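Local structure of virulence protein STM3117 (Salmonella enterica subsp. enterica serovar Typhimurium, 3HUH) at residues A[98-101]-A[102-106]. The protein promotes bacterial replication inside host macrophages and may take part in the biosynthesis and modification of cell-wall peptidoglycan. Sequence-based numbering, arbitrary orientation.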
loop_
_atom_site.group_PDB
_atom_site.type_symbol
_atom_site.label_atom_id
_atom_site.label_comp_id
_atom_site.label_asym_id
_atom_site.label_seq_id
_atom_site.Cartn_x
_atom_site.Cartn_y
_atom_site.Cartn_z
ATOM N N ASN A 98 7.330 19.436 -11.246
ATOM C CA ASN A 98 7.324 19.763 -12.670
ATOM C C ASN A 98 8.437 19.017 -13.407
ATOM O O ASN A 98 8.298 18.681 -14.591
ATOM C CB ASN A 98 7.448 21.277 -12.880
ATOM C CG ASN A 98 6.180 22.019 -12.484
ATOM O OD1 ASN A 98 5.144 21.399 -12.225
ATOM N ND2 ASN A 98 6.250 23.346 -12.445
ATOM N N ASP A 99 9.542 18.747 -12.719
ATOM C CA ASP A 99 10.624 17.999 -13.344
ATOM C C ASP A 99 10.140 16.558 -13.510
ATOM O O ASP A 99 10.459 15.890 -14.498
ATOM C CB ASP A 99 11.897 18.024 -12.482
ATOM C CG ASP A 99 12.569 19.390 -12.459
ATOM O OD1 ASP A 99 12.361 20.191 -13.401
ATOM O OD2 ASP A 99 13.327 19.657 -11.504
ATOM N N VAL A 100 9.349 16.085 -12.547
ATOM C CA VAL A 100 8.819 14.729 -12.613
ATOM C C VAL A 100 7.867 14.625 -13.800
ATOM O O VAL A 100 7.888 13.641 -14.539
ATOM C CB VAL A 100 8.049 14.352 -11.327
ATOM C CG1 VAL A 100 7.424 12.966 -11.479
ATOM C CG2 VAL A 100 8.994 14.373 -10.128
ATOM N N VAL A 101 7.023 15.639 -13.972
ATOM C CA VAL A 101 6.083 15.657 -15.093
ATOM C C VAL A 101 6.862 15.487 -16.391
ATOM O O VAL A 101 6.516 14.660 -17.230
ATOM C CB VAL A 101 5.301 16.992 -15.153
ATOM C CG1 VAL A 101 4.591 17.125 -16.492
ATOM C CG2 VAL A 101 4.294 17.048 -14.019
ATOM N N SER A 102 7.921 16.276 -16.543
ATOM C CA SER A 102 8.758 16.214 -17.735
ATOM C C SER A 102 9.385 14.830 -17.905
ATOM O O SER A 102 9.432 14.290 -19.008
ATOM C CB SER A 102 9.854 17.276 -17.650
ATOM O OG SER A 102 10.766 17.154 -18.726
ATOM N N GLU A 103 9.859 14.261 -16.803
ATOM C CA GLU A 103 10.486 12.945 -16.818
ATOM C C GLU A 103 9.508 11.893 -17.343
ATOM O O GLU A 103 9.872 11.042 -18.159
ATOM C CB GLU A 103 10.935 12.594 -15.398
ATOM C CG GLU A 103 11.949 11.482 -15.280
ATOM C CD GLU A 103 12.438 11.324 -13.849
ATOM O OE1 GLU A 103 12.872 12.336 -13.257
ATOM O OE2 GLU A 103 12.389 10.198 -13.319
ATOM N N ILE A 104 8.264 11.963 -16.877
ATOM C CA ILE A 104 7.224 11.025 -17.286
ATOM C C ILE A 104 6.922 11.114 -18.779
ATOM O O ILE A 104 6.813 10.096 -19.458
ATOM C CB ILE A 104 5.916 11.270 -16.489
ATOM C CG1 ILE A 104 6.106 10.810 -15.040
ATOM C CG2 ILE A 104 4.738 10.553 -17.157
ATOM C CD1 ILE A 104 4.935 11.113 -14.138
ATOM N N LEU A 105 6.780 12.333 -19.290
ATOM C CA LEU A 105 6.488 12.516 -20.707
ATOM C C LEU A 105 7.650 12.044 -21.576
ATOM O O LEU A 105 7.447 11.429 -22.620
ATOM C CB LEU A 105 6.185 13.988 -20.992
ATOM C CG LEU A 105 4.914 14.527 -20.331
ATOM C CD1 LEU A 105 4.849 16.028 -20.529
ATOM C CD2 LEU A 105 3.691 13.843 -20.926
ATOM N N GLN A 106 8.872 12.325 -21.138
ATOM C CA GLN A 106 10.050 11.916 -21.889
ATOM C C GLN A 106 10.172 10.398 -21.941
ATOM O O GLN A 106 10.771 9.849 -22.863
ATOM C CB GLN A 106 11.307 12.530 -21.273
ATOM C CG GLN A 106 11.426 14.023 -21.525
ATOM C CD GLN A 106 12.690 14.616 -20.939
ATOM O OE1 GLN A 106 13.772 14.036 -21.054
ATOM N NE2 GLN A 106 12.565 15.782 -20.316
#
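Val-101 sets its CG1 methyl against CD1 of Leu-105, one helical turn on, at 4.2 Å; the two side chains lie alongside each other and point the same way. With chi1 at 166°, CG1 of Val-101 lies opposite the backbone N and beside the carbonyl carbon, on the side where Leu-105 follows. Next to this pair, CG1 of Val-100 meets CD1 of Ile-104 at 4.1 Å, the side chains running at a slant to each other, and CG1 of Ile-104 also packs 3.4 Å from Val-100 O. That carbonyl accepts Ile-104 N at 2.9 Å, one of five successive i to i+4 backbone bonds, from Ser-102 N to Gln-106 N, that identify regular alpha-helix. On the polar side, Gln-106 NE2 donates to Ser-102 OG at 2.8 Å; the N-H...O angle of 131° makes this bond markedly bent, with the hydroxyl oxygen 21° out of the amide plane. Val-100 and Ile-104 are buried while Asp-99, Glu-103 and Gln-106 are exposed, as in an amphipathic helix. Val-101 and Leu-105 touch Ile-111 in the loop after helix 97-106; Val-101 and Ile-104 rest on Ile-128, and Ile-104 also on Ile-130, packing the helix against strand 123-131 of this VOC-family fold.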